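Local structure of ribosomal-protein-serine acetyltransferase, putative (Vibrio cholerae O1 biovar eltor, 2FCK) at residues R18-D23 and G74-Q79; G85-N90 and T120-F125; T95-S100 and E131-E136; L101-G106 and I137-E142; L149-G154 and I175-I180. The protein is probably a GNAT-family acetyltransferase that may acetylate the N-terminal serine or alanine of ribosomal proteins. One frame throughout, in Å; residues are numbered along the deposited sequence.

Interaction 1: R18-D23 and G74-Q79; sequences RLITAD and GVFERQ
Over one face of the Phe-76 ring lies the guanidinium of Arg-18, its plane only 12° from that of the ring. Arg-18 CZ is 3.6 Å from the Phe-76 ring centroid and 20° off the ring normal, the geometry of a stacked cation-pi pair. Arg-18 NH2 stands above the middle of the ring, and Phe-76 CE1 comes to 3.4 Å from Arg-18 CZ. The guanidinium edge is polar: Arg-18 NH1 donates to Leu-19 O at 3.1 Å, nearly in the guanidinium plane though tilted from the carbonyl plane, NH2 forms a salt bridge with Glu-24, and NE bonds to Gln-16 OE1, so the group's rotation over the ring is fixed. The stack sits on an antiparallel pairing of strands 15-18 and 71-77, near one edge of the GNAT sheet. Arg-18 and Gly-74 form its hydrogen-bonded pair: Arg-18 N donates to Gly-74 O at 3.1 Å, while the return bond from Gly-74 N to Arg-18 O, at 2.7 Å, is bent and weak. Beyond the strand end, Ile-20 lays CG1 against Gly-74 CA (3.6 Å) and meets Phe-76 CZ obliquely at 4.0 Å. Ile-20 also packs on Leu-83 of the next strand and Ile-58 of helix 51-66.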
# COMPACT_ATOMS: atom_id res chain seq x y z
N ARG A 18 8.63 21.07 5.46
CA ARG A 18 7.31 21.72 5.54
C ARG A 18 6.65 21.78 4.17
O ARG A 18 7.30 21.52 3.14
CB ARG A 18 7.48 23.16 6.07
CG ARG A 18 8.45 24.05 5.24
CD ARG A 18 8.23 25.51 5.61
NE ARG A 18 9.18 26.41 4.96
CZ ARG A 18 8.98 26.95 3.76
NH1 ARG A 18 7.90 26.62 3.06
NH2 ARG A 18 9.88 27.79 3.26
N LEU A 19 5.37 22.17 4.15
CA LEU A 19 4.69 22.39 2.89
C LEU A 19 5.41 23.49 2.13
O LEU A 19 5.65 24.59 2.68
CB LEU A 19 3.27 22.90 3.12
CG LEU A 19 2.26 21.79 3.15
CD1 LEU A 19 0.90 22.42 3.50
CD2 LEU A 19 2.17 20.97 1.84
N ILE A 20 5.65 23.22 0.86
CA ILE A 20 6.03 24.30 -0.07
C ILE A 20 4.79 25.17 -0.34
O ILE A 20 3.69 24.64 -0.59
CB ILE A 20 6.57 23.71 -1.39
CG1 ILE A 20 7.78 22.78 -1.11
CG2 ILE A 20 6.91 24.84 -2.37
CD1 ILE A 20 8.26 22.06 -2.39
N THR A 21 4.93 26.50 -0.27
CA THR A 21 3.78 27.38 -0.49
C THR A 21 3.68 27.86 -1.94
O THR A 21 4.64 27.78 -2.71
CB THR A 21 3.84 28.62 0.42
OG1 THR A 21 4.91 29.44 -0.03
CG2 THR A 21 4.11 28.23 1.84
N ALA A 22 2.49 28.37 -2.30
CA ALA A 22 2.22 28.91 -3.62
C ALA A 22 3.25 29.98 -4.01
O ALA A 22 3.69 30.03 -5.15
CB ALA A 22 0.80 29.52 -3.68
N ASP A 23 3.64 30.81 -3.06
CA ASP A 23 4.62 31.83 -3.34
C ASP A 23 6.03 31.31 -3.62
O ASP A 23 6.92 32.12 -3.87
CB ASP A 23 4.67 32.84 -2.20
CG ASP A 23 3.41 33.68 -2.11
OD1 ASP A 23 2.72 33.93 -3.14
OD2 ASP A 23 3.10 34.11 -0.98
N GLY A 74 8.59 19.87 1.38
CA GLY A 74 9.79 20.52 0.86
C GLY A 74 10.88 20.48 1.94
O GLY A 74 10.61 20.64 3.15
N VAL A 75 12.11 20.30 1.51
CA VAL A 75 13.23 20.33 2.45
C VAL A 75 13.99 21.63 2.24
O VAL A 75 14.56 21.84 1.17
CB VAL A 75 14.17 19.10 2.24
CG1 VAL A 75 15.40 19.13 3.23
CG2 VAL A 75 13.38 17.77 2.41
N PHE A 76 13.95 22.50 3.26
CA PHE A 76 14.60 23.80 3.19
C PHE A 76 15.78 23.90 4.15
O PHE A 76 15.69 23.52 5.31
CB PHE A 76 13.61 24.90 3.54
CG PHE A 76 12.46 25.01 2.59
CD1 PHE A 76 11.31 24.24 2.77
CD2 PHE A 76 12.51 25.92 1.53
CE1 PHE A 76 10.23 24.36 1.89
CE2 PHE A 76 11.41 26.05 0.64
CZ PHE A 76 10.28 25.27 0.82
N GLU A 77 16.88 24.47 3.64
CA GLU A 77 18.04 24.74 4.45
C GLU A 77 17.66 25.87 5.39
O GLU A 77 17.12 26.90 4.98
CB GLU A 77 19.20 25.12 3.51
CG GLU A 77 20.55 25.29 4.12
CD GLU A 77 21.58 25.44 3.02
OE1 GLU A 77 21.38 26.30 2.12
OE2 GLU A 77 22.55 24.67 3.01
N ARG A 78 17.89 25.67 6.69
CA ARG A 78 17.30 26.54 7.68
C ARG A 78 17.92 27.93 7.58
O ARG A 78 17.21 28.91 7.65
CB ARG A 78 17.50 25.98 9.09
CG ARG A 78 16.65 24.78 9.43
CD ARG A 78 16.90 24.28 10.83
NE ARG A 78 16.35 25.22 11.82
CZ ARG A 78 16.62 25.18 13.13
NH1 ARG A 78 17.48 24.29 13.60
NH2 ARG A 78 16.05 26.07 13.95
N GLN A 79 19.22 28.00 7.36
CA GLN A 79 19.89 29.32 7.38
C GLN A 79 19.49 30.15 6.16
O GLN A 79 19.04 31.29 6.29
CB GLN A 79 21.41 29.12 7.51
CG GLN A 79 21.86 29.08 8.98
CD GLN A 79 23.27 28.51 9.18
OE1 GLN A 79 24.06 28.39 8.23
NE2 GLN A 79 23.59 28.17 10.44

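Interaction 2: G85-N90 and T120-F125; sequences GMVAIN and TALILF
Helix-on-sheet packing in the GNAT fold is what joins Leu-122 to Val-87, Ala-88 and Ile-89: helix 114-129 lies against a face of the central sheet along strand 83-93. The two short segments run nearly the same way, their axes 22° apart and 9.0 Å from each other at closest approach, and the backbones come nearest at Val-87 and Leu-122. Leu-122 carries most of the contact. Its CG is anti to the backbone N (chi1 -178°), which directs the two methyls down onto the strand, each to a different site. Leu-122 CD2 rests on the strand backbone, 3.6 Å from Ala-88 C, and also meets Val-87 CB at 4.0 Å; the Val-87 and Leu-122 side chains slide past one another in opposite directions. The other branch, Leu-122 CD1, touches Ile-89 CG1, likewise at 4.0 Å. The side-chain pairs are thus apolar and at van der Waals distance, while CD2 also rests on the Ala-88 carbonyl. Neighbouring strands extend the same layer: Phe-73 packs on both Val-87 and Leu-122, and Leu-101 on Ile-89. One turn along the helix, Phe-125 crosses Ile-89 at about a right angle and is met at its ring edge, where Ile-89 CD1 lies near the ring plane, 4.0 Å from Phe-125 CE2.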
# COMPACT_ATOMS: atom_id res chain seq x y z
N GLY A 85 15.28 19.90 -1.91
CA GLY A 85 14.66 18.64 -2.32
C GLY A 85 13.34 18.42 -1.62
O GLY A 85 12.74 19.37 -1.07
N MSE A 86 12.88 17.17 -1.65
CA MSE A 86 11.60 16.82 -1.00
C MSE A 86 11.72 15.42 -0.42
O MSE A 86 12.45 14.56 -0.95
CB MSE A 86 10.46 16.88 -2.01
CG MSE A 86 10.13 18.30 -2.46
SE MSE A 86 8.49 18.27 -3.55
CE MSE A 86 7.24 18.34 -2.05
N VAL A 87 11.01 15.20 0.68
CA VAL A 87 10.80 13.85 1.21
C VAL A 87 9.30 13.73 1.41
O VAL A 87 8.64 14.72 1.79
CB VAL A 87 11.59 13.59 2.53
CG1 VAL A 87 13.14 13.58 2.26
CG2 VAL A 87 11.17 14.59 3.67
N ALA A 88 8.76 12.56 1.12
CA ALA A 88 7.30 12.42 1.21
C ALA A 88 6.85 11.12 1.78
O ALA A 88 7.46 10.08 1.50
CB ALA A 88 6.70 12.59 -0.18
N ILE A 89 5.71 11.17 2.49
CA ILE A 89 4.92 9.95 2.67
C ILE A 89 3.94 9.94 1.49
O ILE A 89 3.06 10.81 1.38
CB ILE A 89 4.11 9.93 3.99
CG1 ILE A 89 5.02 10.09 5.21
CG2 ILE A 89 3.34 8.59 4.13
CD1 ILE A 89 4.33 10.51 6.49
N ASN A 90 4.14 8.98 0.59
CA ASN A 90 3.34 8.95 -0.60
C ASN A 90 1.98 8.33 -0.37
O ASN A 90 1.02 8.79 -0.97
CB ASN A 90 4.02 8.13 -1.69
CG ASN A 90 5.21 8.79 -2.26
OD1 ASN A 90 5.24 10.01 -2.41
ND2 ASN A 90 6.21 7.98 -2.62
N THR A 120 15.96 10.68 7.25
CA THR A 120 15.94 10.09 8.59
C THR A 120 14.89 10.79 9.48
O THR A 120 14.17 10.12 10.24
CB THR A 120 17.34 10.19 9.25
OG1 THR A 120 18.25 9.34 8.50
CG2 THR A 120 17.31 9.73 10.72
N ALA A 121 14.76 12.12 9.34
CA ALA A 121 13.74 12.88 10.11
C ALA A 121 12.34 12.31 9.81
O ALA A 121 11.53 12.04 10.73
CB ALA A 121 13.82 14.36 9.75
N LEU A 122 12.12 12.03 8.52
CA LEU A 122 10.79 11.56 8.12
C LEU A 122 10.56 10.14 8.65
O LEU A 122 9.48 9.79 9.14
CB LEU A 122 10.64 11.63 6.60
CG LEU A 122 9.25 11.20 6.09
CD1 LEU A 122 8.15 12.11 6.68
CD2 LEU A 122 9.18 11.18 4.54
N ILE A 123 11.57 9.29 8.56
CA ILE A 123 11.47 7.93 9.05
C ILE A 123 11.18 7.90 10.57
O ILE A 123 10.32 7.17 11.07
CB ILE A 123 12.80 7.21 8.74
CG1 ILE A 123 12.90 6.93 7.19
CG2 ILE A 123 12.92 5.85 9.55
CD1 ILE A 123 14.36 6.54 6.81
N LEU A 124 11.91 8.72 11.32
CA LEU A 124 11.68 8.80 12.76
C LEU A 124 10.28 9.31 13.09
O LEU A 124 9.64 8.80 14.00
CB LEU A 124 12.73 9.68 13.44
CG LEU A 124 14.12 9.05 13.39
CD1 LEU A 124 15.17 10.08 13.96
CD2 LEU A 124 14.18 7.67 14.09
N PHE A 125 9.80 10.28 12.33
CA PHE A 125 8.42 10.76 12.51
C PHE A 125 7.44 9.61 12.31
O PHE A 125 6.52 9.39 13.12
CB PHE A 125 8.18 11.92 11.55
CG PHE A 125 6.74 12.30 11.40
CD1 PHE A 125 6.09 13.00 12.39
CD2 PHE A 125 6.06 11.96 10.24
CE1 PHE A 125 4.73 13.37 12.24
CE2 PHE A 125 4.72 12.29 10.08
CZ PHE A 125 4.07 13.00 11.08

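Interaction 3: T95-S100 and E131-E136; sequences TFNMAS and ELTRLE
Asn-97 grips the loop that leads into strand 134-139 with its side-chain amide and its backbone carbonyl. Its amide nitrogen ND2 donates to Glu-131 O at 3.0 Å in a fairly straight bond (163°) that lies in the carbonyl plane on a lone pair, and to Thr-133 OG1 at 2.9 Å in a more bent one (140°), tilted from the amide plane. Asn-97 O takes Thr-133 N at 3.0 Å. With chi1 at -164° the amide extends away from its own backbone nitrogen and crosses Thr-133 to reach both acceptors. A water that donates to Phe-96 O and accepts from Thr-133 OG1 ties the same corner together. Beyond it the strands pair in parallel: Ala-99 N donates to Arg-134 O at 3.2 Å, and Glu-136 N to Ala-99 O at 2.9 Å. The buried Arg-134 N has no partner in the model. On one face Ala-99 CB meets Leu-132 CD1 at 3.7 Å; on the other, the selenomethionine Met-98 runs beside Arg-134, its SE at the guanidinium edge. Arg-134 is held side-on, NE and NH2 both binding Glu-136 OE2, with NH2 to OE2 2.7 Å. Arg-134 also pairs with Glu-158 and donates to Pro-162 O of the second subunit, while Arg-164 of the same chain as Glu-136 forms a salt bridge with its OE1. Asn-97 and Met-98 both face Tyr-93 in a G1 beta bulge. Helix 114-129 links the two parallel strands in a beta-alpha-beta crossover, and Leu-135 packs against its Ile-123, Cys-126 and Phe-127.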
# COMPACT_ATOMS: atom_id res chain seq x y z
N THR A 95 -4.16 -0.88 6.70
CA THR A 95 -4.39 -2.27 6.99
C THR A 95 -3.15 -2.99 7.50
O THR A 95 -3.28 -3.93 8.30
CB THR A 95 -5.00 -2.96 5.75
OG1 THR A 95 -6.22 -2.26 5.42
CG2 THR A 95 -5.39 -4.38 6.06
N PHE A 96 -1.97 -2.55 7.06
CA PHE A 96 -0.73 -3.19 7.43
C PHE A 96 0.18 -2.34 8.34
O PHE A 96 1.31 -2.71 8.51
CB PHE A 96 0.06 -3.57 6.21
CG PHE A 96 -0.77 -4.25 5.18
CD1 PHE A 96 -1.09 -3.62 4.00
CD2 PHE A 96 -1.29 -5.49 5.44
CE1 PHE A 96 -1.90 -4.26 3.07
CE2 PHE A 96 -2.08 -6.15 4.50
CZ PHE A 96 -2.39 -5.51 3.33
N ASN A 97 -0.34 -1.23 8.85
CA ASN A 97 0.39 -0.29 9.69
C ASN A 97 1.70 0.15 9.05
O ASN A 97 2.74 0.16 9.69
CB ASN A 97 0.66 -0.89 11.06
CG ASN A 97 1.04 0.17 12.09
OD1 ASN A 97 0.55 1.30 12.03
ND2 ASN A 97 1.97 -0.16 12.98
N MSE A 98 1.62 0.45 7.75
CA MSE A 98 2.81 0.61 6.92
C MSE A 98 2.64 1.89 6.11
O MSE A 98 1.51 2.36 5.97
CB MSE A 98 2.82 -0.63 5.95
CG MSE A 98 3.92 -0.59 5.07
SE MSE A 98 3.97 -2.27 4.06
CE MSE A 98 4.62 -1.37 2.69
N ALA A 99 3.70 2.44 5.52
CA ALA A 99 3.52 3.51 4.55
C ALA A 99 4.61 3.45 3.47
O ALA A 99 5.61 2.78 3.65
CB ALA A 99 3.58 4.94 5.27
N SER A 100 4.37 4.20 2.41
CA SER A 100 5.26 4.33 1.23
C SER A 100 5.96 5.67 1.25
O SER A 100 5.31 6.70 1.36
CB SER A 100 4.33 4.33 -0.04
OG SER A 100 4.90 5.13 -1.09
N GLU A 131 3.76 5.74 14.80
CA GLU A 131 3.82 4.36 15.31
C GLU A 131 3.62 3.28 14.22
O GLU A 131 3.08 2.20 14.49
CB GLU A 131 2.81 4.14 16.47
CG GLU A 131 3.18 4.92 17.75
CD GLU A 131 2.08 4.80 18.83
OE1 GLU A 131 1.55 3.69 19.02
OE2 GLU A 131 1.75 5.82 19.46
N LEU A 132 4.10 3.59 13.01
CA LEU A 132 4.07 2.66 11.89
C LEU A 132 5.13 1.60 12.19
O LEU A 132 6.10 1.87 12.92
CB LEU A 132 4.32 3.39 10.56
CG LEU A 132 3.25 4.40 10.17
CD1 LEU A 132 3.72 5.23 8.96
CD2 LEU A 132 1.88 3.76 9.91
N THR A 133 4.93 0.39 11.69
CA THR A 133 5.87 -0.69 11.97
C THR A 133 6.63 -1.19 10.73
O THR A 133 7.41 -2.11 10.83
CB THR A 133 5.20 -1.89 12.76
OG1 THR A 133 3.91 -2.20 12.20
CG2 THR A 133 5.03 -1.52 14.25
N ARG A 134 6.40 -0.56 9.59
CA ARG A 134 7.15 -0.83 8.38
C ARG A 134 7.01 0.33 7.40
O ARG A 134 5.91 0.87 7.22
CB ARG A 134 6.58 -2.10 7.69
CG ARG A 134 7.29 -2.48 6.38
CD ARG A 134 6.81 -3.89 5.85
NE ARG A 134 7.22 -4.07 4.43
CZ ARG A 134 8.34 -4.68 4.02
NH1 ARG A 134 9.16 -5.25 4.88
NH2 ARG A 134 8.65 -4.70 2.73
N LEU A 135 8.11 0.67 6.72
CA LEU A 135 8.04 1.64 5.62
C LEU A 135 8.66 1.00 4.37
O LEU A 135 9.62 0.28 4.51
CB LEU A 135 8.85 2.90 5.97
CG LEU A 135 8.41 3.63 7.26
CD1 LEU A 135 9.43 4.74 7.64
CD2 LEU A 135 7.05 4.23 7.13
N GLU A 136 8.07 1.25 3.21
CA GLU A 136 8.67 0.86 1.92
C GLU A 136 9.13 2.10 1.11
O GLU A 136 8.39 3.10 1.00
CB GLU A 136 7.68 0.04 1.13
CG GLU A 136 7.64 -1.39 1.73
CD GLU A 136 6.71 -2.35 0.99
OE1 GLU A 136 6.04 -1.95 0.01
OE2 GLU A 136 6.61 -3.51 1.47
O HOH W 1 3.85 -3.16 9.65

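Interaction 4: L101-G106 and I137-E142; sequences LGYWIG and IVCDPE. With NO3 (nitrate ion), chain C.
Tyr-103 and Ile-137 cross at about a right angle, the gamma-methyl CG2 of Ile-137 meeting the phenol obliquely, 3.6 Å from Tyr-103 CE2 and 3.5 Å from Tyr-103 OH. The tyrosine reaches across because CG is tucked between backbone N and carbonyl carbon (chi1 48°). Its hydroxyl, close to Cys-139 SG, is hydrogen-bonded to Ser-146 O of helix 144-152. Closer to the strand pairing, Leu-101 CB touches Ile-137 CG1 at 4.1 Å. The parallel strands are here parting: their segments diverge at 49°, and a water takes the place of a direct rung, donating to Leu-101 O at 2.6 Å and accepting from Val-138 N at 3.1 Å. This splay matches the V-shaped opening between the parallel strands of the GNAT fold, where relatives bind acetyl-CoA. A nitrate, probably from the crystallisation liquor, lies in it, with its O2 at the Tyr-103 ring edge, 3.4 Å from CE1. Ile-105 N donates to nitrate O1 at 2.9 Å in an almost straight bond (175°). A mostly apolar wall and a backbone N-H that here binds a nitrate are consistent with a cleft suited to the acyl-carrying arm of the cofactor.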
# COMPACT_ATOMS: atom_id res chain seq x y z
N LEU A 101 7.29 5.65 1.15
CA LEU A 101 8.04 6.92 1.15
C LEU A 101 8.68 7.17 -0.21
O LEU A 101 9.02 6.21 -0.98
CB LEU A 101 9.16 6.89 2.21
CG LEU A 101 8.79 6.62 3.66
CD1 LEU A 101 10.04 6.90 4.49
CD2 LEU A 101 7.65 7.44 4.19
N GLY A 102 8.86 8.45 -0.50
CA GLY A 102 9.59 8.84 -1.69
C GLY A 102 10.40 10.06 -1.34
O GLY A 102 10.21 10.67 -0.28
N TYR A 103 11.33 10.42 -2.21
CA TYR A 103 12.17 11.58 -1.97
C TYR A 103 12.98 11.92 -3.23
O TYR A 103 13.14 11.06 -4.13
CB TYR A 103 13.19 11.35 -0.80
CG TYR A 103 13.91 10.00 -0.96
CD1 TYR A 103 15.08 9.91 -1.70
CD2 TYR A 103 13.37 8.85 -0.41
CE1 TYR A 103 15.73 8.63 -1.89
CE2 TYR A 103 13.99 7.58 -0.58
CZ TYR A 103 15.14 7.49 -1.32
OH TYR A 103 15.75 6.25 -1.45
N TRP A 104 13.49 13.14 -3.26
CA TRP A 104 14.46 13.49 -4.29
C TRP A 104 15.27 14.63 -3.72
O TRP A 104 14.75 15.51 -3.09
CB TRP A 104 13.79 13.82 -5.64
CG TRP A 104 12.65 14.77 -5.63
CD1 TRP A 104 11.34 14.48 -5.63
CD2 TRP A 104 12.76 16.20 -5.65
NE1 TRP A 104 10.59 15.65 -5.65
CE2 TRP A 104 11.45 16.72 -5.67
CE3 TRP A 104 13.84 17.09 -5.67
CZ2 TRP A 104 11.19 18.10 -5.70
CZ3 TRP A 104 13.59 18.45 -5.72
CH2 TRP A 104 12.27 18.94 -5.72
N ILE A 105 16.59 14.54 -3.86
CA ILE A 105 17.44 15.55 -3.25
C ILE A 105 18.45 15.97 -4.32
O ILE A 105 18.97 15.11 -5.03
CB ILE A 105 18.24 15.00 -2.01
CG1 ILE A 105 17.29 14.40 -0.95
CG2 ILE A 105 19.15 16.07 -1.41
CD1 ILE A 105 16.52 15.45 -0.15
N GLY A 106 18.67 17.28 -4.42
CA GLY A 106 19.61 17.81 -5.40
C GLY A 106 21.00 17.31 -5.09
O GLY A 106 21.42 17.23 -3.93
N ILE A 137 10.33 2.01 0.54
CA ILE A 137 10.86 2.92 -0.47
C ILE A 137 10.93 2.19 -1.80
O ILE A 137 11.37 1.04 -1.77
CB ILE A 137 12.23 3.37 -0.05
CG1 ILE A 137 12.09 4.26 1.19
CG2 ILE A 137 12.96 4.14 -1.16
CD1 ILE A 137 13.33 4.39 1.93
N VAL A 138 10.45 2.78 -2.91
CA VAL A 138 10.56 2.16 -4.24
C VAL A 138 11.50 3.02 -5.07
O VAL A 138 11.22 4.20 -5.24
CB VAL A 138 9.19 2.08 -5.00
CG1 VAL A 138 9.35 1.35 -6.35
CG2 VAL A 138 8.21 1.35 -4.09
N CYS A 139 12.59 2.46 -5.54
CA CYS A 139 13.52 3.24 -6.36
C CYS A 139 13.47 2.78 -7.80
O CYS A 139 13.32 1.59 -8.07
CB CYS A 139 14.96 3.08 -5.87
SG CYS A 139 15.20 3.84 -4.25
N ASP A 140 13.65 3.72 -8.73
CA ASP A 140 13.83 3.35 -10.12
C ASP A 140 15.13 2.56 -10.18
O ASP A 140 16.15 3.05 -9.66
CB ASP A 140 13.92 4.62 -10.98
CG ASP A 140 13.87 4.33 -12.47
OD1 ASP A 140 14.74 3.62 -12.97
OD2 ASP A 140 12.92 4.81 -13.15
N PRO A 141 15.15 1.36 -10.81
CA PRO A 141 16.42 0.60 -10.85
C PRO A 141 17.59 1.38 -11.48
O PRO A 141 18.76 1.06 -11.23
CB PRO A 141 16.09 -0.61 -11.74
CG PRO A 141 14.64 -0.77 -11.66
CD PRO A 141 14.06 0.62 -11.51
N GLU A 142 17.29 2.40 -12.28
CA GLU A 142 18.35 3.14 -12.98
C GLU A 142 18.84 4.35 -12.21
O GLU A 142 19.74 5.04 -12.66
CB GLU A 142 17.87 3.62 -14.33
CG GLU A 142 17.45 2.54 -15.25
CD GLU A 142 17.74 2.96 -16.66
OE1 GLU A 142 18.85 2.62 -17.13
OE2 GLU A 142 16.90 3.69 -17.25
N NO3 C . 17.71 11.37 -4.46
O1 NO3 C . 17.62 12.38 -5.42
O2 NO3 C . 17.00 10.21 -4.65
O3 NO3 C . 18.48 11.51 -3.32
O HOH W 2 8.11 4.88 -3.01

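Interaction 5: L149-G154 and I175-I180; sequences LALRCG and IVFSLI. With NO3 (nitrate ion), chain D.
Ala-150 CB sits over one face of the Phe-177 ring, 4.1 Å from its centroid and 14° off the normal, which meets the geometry of a CH-pi contact. Leu-151 crosses the same phenylalanine at about a right angle and places CD2 at the ring edge, 3.7 Å from Phe-177 CE1. The ring is thus held by two successive helix residues, one on a face and one at the rim.

Toward the end of the strand a methyl lies against backbone instead: Leu-179 CD2 is 3.7 Å from Cys-153 O and 3.9 Å from Gly-154 C, at the helix terminus.

Backbone bonds shape that terminus. Gly-154, with positive phi, is the C-prime residue of a Schellman motif: Gly-154 N donates to Leu-151 O at 3.0 Å and Ala-155 N to Ala-150 O, which ends helix 144-152 and turns the chain toward strand 156-164. A water links this turn to the strand, accepting from Ile-180 N at 3.3 Å and donating only weakly to Gly-154 O.

Charged contacts lie away from the strand. Arg-152, its chain bent at chi2 and chi3, reaches a nitrate, probably from the crystallisation liquor, near its guanidinium plane; NE donates to nitrate O2 at 2.6 Å, and NH1 adds two weak bonds. Lys-116 N, near the start of helix 114-129, binds the same ion. Helix and strand therefore meet through CH-pi and van der Waals packing plus one water, without a direct hydrogen bond, whereas the exposed arginine and the backbone N-H of Lys-116 make an anion site, probably near where GNAT relatives hold the cofactor's pyrophosphate.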
# COMPACT_ATOMS: atom_id res chain seq x y z
N LEU A 149 21.07 6.31 -1.15
CA LEU A 149 20.51 7.11 -0.04
C LEU A 149 19.61 6.20 0.85
O LEU A 149 19.74 6.21 2.07
CB LEU A 149 19.73 8.31 -0.57
CG LEU A 149 19.10 9.18 0.53
CD1 LEU A 149 20.14 9.53 1.57
CD2 LEU A 149 18.45 10.43 -0.10
N ALA A 150 18.80 5.36 0.22
CA ALA A 150 17.94 4.46 0.98
C ALA A 150 18.83 3.60 1.90
O ALA A 150 18.57 3.46 3.12
CB ALA A 150 17.10 3.55 0.05
N LEU A 151 19.90 3.03 1.33
CA LEU A 151 20.79 2.20 2.11
C LEU A 151 21.50 2.99 3.22
O LEU A 151 21.66 2.49 4.33
CB LEU A 151 21.82 1.54 1.20
CG LEU A 151 21.19 0.58 0.21
CD1 LEU A 151 22.25 0.08 -0.80
CD2 LEU A 151 20.52 -0.63 0.92
N ARG A 152 21.87 4.24 2.91
CA ARG A 152 22.55 5.10 3.88
C ARG A 152 21.65 5.36 5.10
O ARG A 152 22.17 5.54 6.22
CB ARG A 152 22.95 6.40 3.17
CG ARG A 152 24.08 7.18 3.77
CD ARG A 152 25.03 7.73 2.64
NE ARG A 152 24.31 8.57 1.69
CZ ARG A 152 24.29 8.42 0.36
NH1 ARG A 152 23.58 9.26 -0.36
NH2 ARG A 152 25.02 7.48 -0.26
N CYS A 153 20.34 5.40 4.88
CA CYS A 153 19.36 5.59 5.98
C CYS A 153 18.94 4.29 6.68
O CYS A 153 18.08 4.32 7.56
CB CYS A 153 18.12 6.37 5.51
SG CYS A 153 18.53 7.99 4.90
N GLY A 154 19.59 3.18 6.32
CA GLY A 154 19.41 1.90 7.02
C GLY A 154 18.36 1.00 6.40
O GLY A 154 17.90 0.03 7.03
N ILE A 175 12.70 -1.16 -7.42
CA ILE A 175 13.33 -1.88 -6.34
C ILE A 175 12.69 -1.44 -5.03
O ILE A 175 12.62 -0.24 -4.71
CB ILE A 175 14.83 -1.52 -6.23
CG1 ILE A 175 15.55 -1.73 -7.57
CG2 ILE A 175 15.41 -2.31 -5.05
CD1 ILE A 175 16.98 -1.07 -7.65
N VAL A 176 12.23 -2.41 -4.27
CA VAL A 176 11.61 -2.17 -2.97
C VAL A 176 12.65 -2.29 -1.87
O VAL A 176 13.33 -3.32 -1.78
CB VAL A 176 10.49 -3.23 -2.75
CG1 VAL A 176 9.91 -3.12 -1.34
CG2 VAL A 176 9.46 -3.11 -3.87
N PHE A 177 12.78 -1.23 -1.06
CA PHE A 177 13.56 -1.27 0.16
C PHE A 177 12.59 -1.16 1.34
O PHE A 177 11.57 -0.44 1.24
CB PHE A 177 14.52 -0.07 0.22
CG PHE A 177 15.56 -0.07 -0.86
CD1 PHE A 177 16.85 -0.51 -0.60
CD2 PHE A 177 15.22 0.39 -2.14
CE1 PHE A 177 17.81 -0.49 -1.61
CE2 PHE A 177 16.15 0.44 -3.16
CZ PHE A 177 17.48 -0.04 -2.90
N SER A 178 12.96 -1.75 2.48
CA SER A 178 12.14 -1.63 3.68
C SER A 178 12.92 -1.07 4.86
O SER A 178 14.14 -1.20 4.95
CB SER A 178 11.56 -3.00 4.08
OG SER A 178 12.61 -3.81 4.60
N LEU A 179 12.17 -0.46 5.77
CA LEU A 179 12.68 -0.09 7.08
C LEU A 179 11.69 -0.60 8.11
O LEU A 179 10.46 -0.47 7.91
CB LEU A 179 12.72 1.46 7.19
CG LEU A 179 13.66 2.16 6.23
CD1 LEU A 179 13.00 3.36 5.59
CD2 LEU A 179 14.87 2.56 6.98
N ILE A 180 12.21 -1.17 9.20
CA ILE A 180 11.40 -1.51 10.35
C ILE A 180 11.99 -0.90 11.61
O ILE A 180 13.18 -0.58 11.64
CB ILE A 180 11.18 -3.03 10.55
CG1 ILE A 180 12.48 -3.73 10.98
CG2 ILE A 180 10.55 -3.64 9.28
CD1 ILE A 180 12.34 -5.26 11.20
N NO3 D . 22.86 12.12 1.66
O1 NO3 D . 22.29 12.33 0.42
O2 NO3 D . 23.57 11.01 2.01
O3 NO3 D . 22.69 13.04 2.64
O HOH W 3 15.39 -1.55 8.64

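In the fold
Interactions 3 and 4 follow one another along strands 98-105 and 134-139: paired in the first, they part in the second, with Glu-136 O and Leu-101 N probably hydrogen-bonded (2.8 Å), the last direct rung before the water. Interaction 5 is about 10 Å from interaction 4, centre to centre, and joins it where Ile-137 O meets Phe-177 N at 2.8 Å; Tyr-103 OH also packs on Ala-150 CB. Interaction 2 lies next to interaction 4 through Ala-88 N and Gly-102 O (2.8 Å), and links to interaction 1 through Val-75 N and Gly-85 O. Interactions 1 and 3 are about 26 Å apart between centres. The nitrates of interactions 4 and 5 probably mark parts of the acetyl-CoA cleft.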